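PDB 6EIB: sensory box/GGDEF family protein from Vibrio cholerae serotype O1, which catalyses the condensation of two GTP molecules into cyclic di-GMP, a magnesium-dependent reaction of its GGDEF-type domain, and takes part in biofilm formation. Local coordinates for residues Leu7-Ala20 / Phe73-Glu87. Numbering follows the deposited sequence.
Sequences LCNRRKLWADFRAA and FCGRVGGEEFIIVLE. With SO4 (sulfate ion), chain H; EDO (1,2-ethanediol), chain L.
The carbonyl oxygen of C8 accepts from an edge strand of the sheet, 73-76: R76 N donates a nearly straight hydrogen bond to C8 O at 2.9 Å, and G75 CA adds a weaker CA-H...O contact to the same oxygen at 3.3 Å. Beside it a disulfide joins C8 SG to C74 SG at 2.1 Å, with a torsion of 94° about the S-S bond, close to the relaxed right angle. A water adds a bridge, donating to L7 O and accepting from C74 N. The link between helices 4-7 and 10-27 is thus tied to strand 73-76, while N9 caps the second helix by accepting from K12 N.

Further along, the helix lies over the hairpin formed by 73-76 and 81-87. L13, its CG anti to the backbone N (chi1 -177°), lowers its two methyls onto the strands: CD2 meets F73 CB, and CD1 presses on I83 CG2 at a tight 3.4 Å. The ring of F17 receives V85 CG2 over its centre, 3.6 Å from the centroid, and F73 turns a face to the CB of D16. At the hairpin turn W14 CZ2 touches V77 CG1 at 3.5 Å.

R76 extends along the turn, where its NE and NH2 both donate to G79 O, bracing the GGEEF loop next to E80, the predicted proton acceptor. A sulfate ion, probably from the crystallisation liquor, accepts from R10 NE. Covalent, polar and apolar links fasten helix 10-27 to the signature hairpin of the GGDEF domain, probably limiting movement of the strand that leads into the loop with E80.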
loop_
_atom_site.group_PDB
_atom_site.type_symbol
_atom_site.label_atom_id
_atom_site.label_comp_id
_atom_site.label_asym_id
_atom_site.label_seq_id
_atom_site.Cartn_x
_atom_site.Cartn_y
_atom_site.Cartn_z
ATOM N N LEU A 7 0.154 6.344 -12.717
ATOM C CA LEU A 7 1.195 5.686 -11.942
ATOM C C LEU A 7 0.642 4.560 -11.069
ATOM O O LEU A 7 1.399 3.680 -10.650
ATOM C CB LEU A 7 1.934 6.701 -11.066
ATOM C CG LEU A 7 2.697 7.805 -11.817
ATOM C CD1 LEU A 7 3.205 8.860 -10.846
ATOM C CD2 LEU A 7 3.840 7.215 -12.645
ATOM N N CYS A 8 -0.670 4.545 -10.827
ATOM C CA CYS A 8 -1.224 3.495 -9.978
ATOM C C CYS A 8 -2.175 2.586 -10.763
ATOM O O CYS A 8 -3.089 1.982 -10.187
ATOM C CB CYS A 8 -1.941 4.092 -8.752
ATOM S SG CYS A 8 -0.832 4.774 -7.451
ATOM N N ASN A 9 -1.910 2.451 -12.061
ATOM C CA ASN A 9 -2.719 1.611 -12.937
ATOM C C ASN A 9 -2.658 0.168 -12.457
ATOM O O ASN A 9 -1.571 -0.341 -12.185
ATOM C CB ASN A 9 -2.235 1.713 -14.390
ATOM C CG ASN A 9 -3.074 0.884 -15.352
ATOM O OD1 ASN A 9 -2.707 -0.243 -15.722
ATOM N ND2 ASN A 9 -4.206 1.445 -15.772
ATOM N N ARG A 10 -3.824 -0.455 -12.276
ATOM C CA ARG A 10 -3.870 -1.821 -11.741
ATOM C C ARG A 10 -3.249 -2.842 -12.685
ATOM O O ARG A 10 -2.486 -3.728 -12.272
ATOM C CB ARG A 10 -5.324 -2.225 -11.437
ATOM C CG ARG A 10 -5.478 -3.642 -10.920
ATOM C CD ARG A 10 -6.908 -3.842 -10.408
ATOM N NE ARG A 10 -7.881 -3.398 -11.401
ATOM C CZ ARG A 10 -8.237 -4.099 -12.477
ATOM N NH1 ARG A 10 -7.696 -5.290 -12.721
ATOM N NH2 ARG A 10 -9.121 -3.600 -13.328
ATOM N N ARG A 11 -3.610 -2.751 -13.951
ATOM C CA ARG A 11 -3.059 -3.643 -14.954
ATOM C C ARG A 11 -1.524 -3.623 -15.002
ATOM O O ARG A 11 -0.883 -4.678 -15.054
ATOM C CB ARG A 11 -3.642 -3.276 -16.319
ATOM C CG ARG A 11 -3.150 -4.115 -17.424
ATOM C CD ARG A 11 -3.765 -3.679 -18.749
ATOM N NE ARG A 11 -3.933 -4.835 -19.614
ATOM C CZ ARG A 11 -5.050 -5.153 -20.258
ATOM N NH1 ARG A 11 -6.127 -4.379 -20.170
ATOM N NH2 ARG A 11 -5.072 -6.238 -21.023
ATOM N N LYS A 12 -0.941 -2.427 -15.015
ATOM C CA LYS A 12 0.521 -2.285 -15.108
ATOM C C LYS A 12 1.187 -2.804 -13.844
ATOM O O LYS A 12 2.312 -3.323 -13.869
ATOM C CB LYS A 12 0.904 -0.823 -15.290
ATOM C CG LYS A 12 0.849 -0.310 -16.685
ATOM C CD LYS A 12 0.582 1.192 -16.615
ATOM C CE LYS A 12 0.137 1.759 -17.961
ATOM N NZ LYS A 12 -0.195 3.216 -17.815
ATOM N N LEU A 13 0.500 -2.599 -12.721
ATOM C CA LEU A 13 1.034 -3.011 -11.434
ATOM C C LEU A 13 1.282 -4.506 -11.417
ATOM O O LEU A 13 2.382 -4.962 -11.036
ATOM C CB LEU A 13 0.085 -2.607 -10.279
ATOM C CG LEU A 13 0.574 -2.924 -8.845
ATOM C CD1 LEU A 13 0.377 -4.363 -8.444
ATOM C CD2 LEU A 13 2.083 -2.535 -8.672
ATOM N N TRP A 14 0.260 -5.287 -11.764
ATOM C CA TRP A 14 0.430 -6.723 -11.644
ATOM C C TRP A 14 1.550 -7.212 -12.552
ATOM O O TRP A 14 2.345 -8.068 -12.163
ATOM C CB TRP A 14 -0.856 -7.468 -11.961
ATOM C CG TRP A 14 -2.002 -7.248 -10.993
ATOM C CD1 TRP A 14 -3.268 -6.825 -11.321
ATOM C CD2 TRP A 14 -2.005 -7.456 -9.566
ATOM N NE1 TRP A 14 -4.055 -6.763 -10.191
ATOM C CE2 TRP A 14 -3.317 -7.160 -9.105
ATOM C CE3 TRP A 14 -1.045 -7.880 -8.636
ATOM C CZ2 TRP A 14 -3.679 -7.256 -7.767
ATOM C CZ3 TRP A 14 -1.422 -7.973 -7.281
ATOM C CH2 TRP A 14 -2.726 -7.675 -6.872
ATOM N N ALA A 15 1.603 -6.684 -13.763
ATOM C CA ALA A 15 2.671 -7.067 -14.705
ATOM C C ALA A 15 4.041 -6.627 -14.198
ATOM O O ALA A 15 4.994 -7.386 -14.292
ATOM C CB ALA A 15 2.414 -6.486 -16.102
ATOM N N ASP A 16 4.162 -5.400 -13.683
ATOM C CA ASP A 16 5.446 -4.960 -13.137
ATOM C C ASP A 16 5.829 -5.827 -11.931
ATOM O O ASP A 16 6.992 -6.215 -11.759
ATOM C CB ASP A 16 5.398 -3.472 -12.743
ATOM C CG ASP A 16 5.446 -2.540 -13.955
ATOM O OD1 ASP A 16 5.939 -2.981 -15.009
ATOM O OD2 ASP A 16 4.995 -1.382 -13.854
ATOM N N PHE A 17 4.844 -6.152 -11.111
ATOM C CA PHE A 17 5.072 -6.979 -9.929
ATOM C C PHE A 17 5.580 -8.379 -10.339
ATOM O O PHE A 17 6.528 -8.905 -9.744
ATOM C CB PHE A 17 3.762 -7.086 -9.129
ATOM C CG PHE A 17 3.927 -7.605 -7.736
ATOM C CD1 PHE A 17 5.178 -7.904 -7.226
ATOM C CD2 PHE A 17 2.800 -7.788 -6.926
ATOM C CE1 PHE A 17 5.318 -8.397 -5.926
ATOM C CE2 PHE A 17 2.911 -8.267 -5.626
ATOM C CZ PHE A 17 4.152 -8.586 -5.122
ATOM N N ARG A 18 4.942 -8.994 -11.330
ATOM C CA ARG A 18 5.412 -10.298 -11.829
ATOM C C ARG A 18 6.838 -10.233 -12.417
ATOM O O ARG A 18 7.615 -11.176 -12.267
ATOM C CB ARG A 18 4.466 -10.872 -12.885
ATOM C CG ARG A 18 3.146 -11.387 -12.275
ATOM C CD ARG A 18 2.276 -12.239 -13.230
ATOM N NE ARG A 18 1.140 -12.728 -12.433
ATOM C CZ ARG A 18 1.201 -13.775 -11.620
ATOM N NH1 ARG A 18 2.327 -14.481 -11.530
ATOM N NH2 ARG A 18 0.132 -14.117 -10.891
ATOM N N ALA A 19 7.161 -9.167 -13.130
ATOM C CA ALA A 19 8.519 -9.085 -13.700
ATOM C C ALA A 19 9.525 -8.886 -12.562
ATOM O O ALA A 19 10.633 -9.444 -12.580
ATOM C CB ALA A 19 8.598 -7.985 -14.714
ATOM N N ALA A 20 9.131 -8.085 -11.575
ATOM C CA ALA A 20 9.952 -7.836 -10.380
ATOM C C ALA A 20 10.218 -9.093 -9.560
ATOM O O ALA A 20 11.324 -9.293 -9.064
ATOM C CB ALA A 20 9.276 -6.774 -9.483
ATOM N N PHE A 73 6.660 0.548 -7.481
ATOM C CA PHE A 73 5.492 0.417 -8.332
ATOM C C PHE A 73 4.270 0.614 -7.461
ATOM O O PHE A 73 4.315 0.217 -6.308
ATOM C CB PHE A 73 5.413 -0.960 -8.998
ATOM C CG PHE A 73 6.653 -1.349 -9.750
ATOM C CD1 PHE A 73 6.985 -0.712 -10.942
ATOM C CD2 PHE A 73 7.467 -2.366 -9.284
ATOM C CE1 PHE A 73 8.137 -1.096 -11.672
ATOM C CE2 PHE A 73 8.623 -2.756 -10.005
ATOM C CZ PHE A 73 8.950 -2.121 -11.180
ATOM N N CYS A 74 3.216 1.219 -8.009
ATOM C CA CYS A 74 1.970 1.432 -7.271
ATOM C C CYS A 74 0.784 0.924 -8.048
ATOM O O CYS A 74 0.758 1.018 -9.273
ATOM C CB CYS A 74 1.782 2.931 -6.970
ATOM S SG CYS A 74 0.087 3.342 -6.301
ATOM N N GLY A 75 -0.235 0.417 -7.347
ATOM C CA GLY A 75 -1.445 0.022 -8.036
ATOM C C GLY A 75 -2.652 0.201 -7.125
ATOM O O GLY A 75 -2.620 -0.111 -5.940
ATOM N N ARG A 76 -3.706 0.750 -7.684
ATOM C CA ARG A 76 -4.965 0.745 -6.969
ATOM C C ARG A 76 -5.632 -0.565 -7.290
ATOM O O ARG A 76 -6.198 -0.693 -8.360
ATOM C CB ARG A 76 -5.827 1.915 -7.401
ATOM C CG ARG A 76 -7.095 2.099 -6.568
ATOM C CD ARG A 76 -8.025 3.041 -7.297
ATOM N NE ARG A 76 -9.234 3.277 -6.542
ATOM C CZ ARG A 76 -10.272 3.938 -7.023
ATOM N NH1 ARG A 76 -10.217 4.400 -8.268
ATOM N NH2 ARG A 76 -11.356 4.119 -6.261
ATOM N N VAL A 77 -5.617 -1.523 -6.370
ATOM C CA VAL A 77 -6.136 -2.854 -6.726
ATOM C C VAL A 77 -7.591 -3.105 -6.299
ATOM O O VAL A 77 -8.195 -4.152 -6.614
ATOM C CB VAL A 77 -5.242 -3.956 -6.144
ATOM C CG1 VAL A 77 -3.859 -3.923 -6.816
ATOM C CG2 VAL A 77 -5.123 -3.810 -4.622
ATOM N N GLY A 78 -8.156 -2.146 -5.586
ATOM C CA GLY A 78 -9.558 -2.208 -5.220
ATOM C C GLY A 78 -10.080 -0.792 -5.053
ATOM O O GLY A 78 -9.322 0.186 -5.186
ATOM N N GLY A 79 -11.346 -0.679 -4.667
ATOM C CA GLY A 79 -11.954 0.619 -4.468
ATOM C C GLY A 79 -11.109 1.530 -3.596
ATOM O O GLY A 79 -10.894 2.688 -3.963
ATOM N N GLU A 80 -10.635 1.023 -2.456
ATOM C CA GLU A 80 -9.808 1.848 -1.572
ATOM C C GLU A 80 -8.555 1.096 -1.099
ATOM O O GLU A 80 -8.010 1.396 -0.040
ATOM C CB GLU A 80 -10.639 2.337 -0.380
ATOM C CG GLU A 80 -10.881 1.291 0.688
ATOM C CD GLU A 80 -12.279 0.750 0.672
ATOM O OE1 GLU A 80 -13.095 1.168 -0.189
ATOM O OE2 GLU A 80 -12.566 -0.087 1.550
ATOM N N GLU A 81 -8.116 0.108 -1.887
ATOM C CA GLU A 81 -6.962 -0.696 -1.516
ATOM C C GLU A 81 -5.851 -0.449 -2.526
ATOM O O GLU A 81 -6.086 -0.424 -3.727
ATOM C CB GLU A 81 -7.277 -2.201 -1.451
ATOM C CG GLU A 81 -6.091 -3.050 -0.884
ATOM C CD GLU A 81 -6.332 -4.578 -0.990
ATOM O OE1 GLU A 81 -7.521 -4.962 -0.897
ATOM O OE2 GLU A 81 -5.351 -5.366 -1.221
ATOM N N PHE A 82 -4.656 -0.253 -2.011
ATOM C CA PHE A 82 -3.473 -0.040 -2.836
ATOM C C PHE A 82 -2.447 -1.066 -2.526
ATOM O O PHE A 82 -2.439 -1.673 -1.442
ATOM C CB PHE A 82 -2.853 1.355 -2.598
ATOM C CG PHE A 82 -3.683 2.476 -3.121
ATOM C CD1 PHE A 82 -4.756 2.988 -2.373
ATOM C CD2 PHE A 82 -3.411 3.016 -4.370
ATOM C CE1 PHE A 82 -5.529 4.032 -2.875
ATOM C CE2 PHE A 82 -4.171 4.046 -4.877
ATOM C CZ PHE A 82 -5.232 4.567 -4.128
ATOM N N ILE A 83 -1.546 -1.236 -3.479
ATOM C CA ILE A 83 -0.397 -2.055 -3.256
ATOM C C ILE A 83 0.834 -1.259 -3.694
ATOM O O ILE A 83 0.797 -0.570 -4.713
ATOM C CB ILE A 83 -0.566 -3.368 -4.030
ATOM C CG1 ILE A 83 0.588 -4.338 -3.817
ATOM C CG2 ILE A 83 -0.633 -3.067 -5.492
ATOM C CD1 ILE A 83 0.221 -5.749 -4.431
ATOM N N ILE A 84 1.896 -1.343 -2.902
ATOM C CA ILE A 84 3.179 -0.767 -3.275
ATOM C C ILE A 84 4.210 -1.874 -3.312
ATOM O O ILE A 84 4.370 -2.628 -2.349
ATOM C CB ILE A 84 3.607 0.323 -2.301
ATOM C CG1 ILE A 84 2.528 1.397 -2.234
ATOM C CG2 ILE A 84 4.955 0.977 -2.733
ATOM C CD1 ILE A 84 2.734 2.349 -1.088
ATOM N N VAL A 85 4.927 -1.941 -4.428
ATOM C CA VAL A 85 5.958 -2.945 -4.588
ATOM C C VAL A 85 7.299 -2.293 -4.614
ATOM O O VAL A 85 7.510 -1.375 -5.414
ATOM C CB VAL A 85 5.744 -3.758 -5.889
ATOM C CG1 VAL A 85 6.944 -4.722 -6.148
ATOM C CG2 VAL A 85 4.398 -4.512 -5.811
ATOM N N LEU A 86 8.205 -2.738 -3.739
ATOM C CA LEU A 86 9.519 -2.074 -3.617
ATOM C C LEU A 86 10.666 -3.009 -4.005
ATOM O O LEU A 86 10.967 -3.954 -3.283
ATOM C CB LEU A 86 9.751 -1.552 -2.199
ATOM C CG LEU A 86 8.851 -0.535 -1.482
ATOM C CD1 LEU A 86 9.221 -0.469 -0.014
ATOM C CD2 LEU A 86 9.066 0.852 -2.032
ATOM N N GLU A 87 11.279 -2.785 -5.159
ATOM C CA GLU A 87 12.429 -3.623 -5.556
ATOM C C GLU A 87 13.670 -3.393 -4.704
ATOM O O GLU A 87 13.914 -2.286 -4.214
ATOM C CB GLU A 87 12.767 -3.419 -7.029
ATOM C CG GLU A 87 11.704 -3.933 -7.979
ATOM C CD GLU A 87 12.233 -4.019 -9.417
ATOM O OE1 GLU A 87 11.934 -3.093 -10.200
ATOM O OE2 GLU A 87 12.949 -4.991 -9.766
HETATM S S SO4 H . -10.109 -0.640 -9.424
HETATM O O1 SO4 H . -10.453 0.659 -9.996
HETATM O O2 SO4 H . -9.847 -0.476 -8.002
HETATM O O3 SO4 H . -11.214 -1.582 -9.598
HETATM O O4 SO4 H . -8.912 -1.152 -10.084
HETATM C C1 EDO L . -6.913 -8.711 -20.329
HETATM O O1 EDO L . -6.933 -7.683 -19.333
HETATM C C2 EDO L . -7.792 -8.293 -21.504
HETATM O O2 EDO L . -7.100 -7.329 -22.311
HETATM O O HOH W 1 3.914 2.145 -10.315
HETATM O O HOH W 2 0.976 0.844 -11.789
#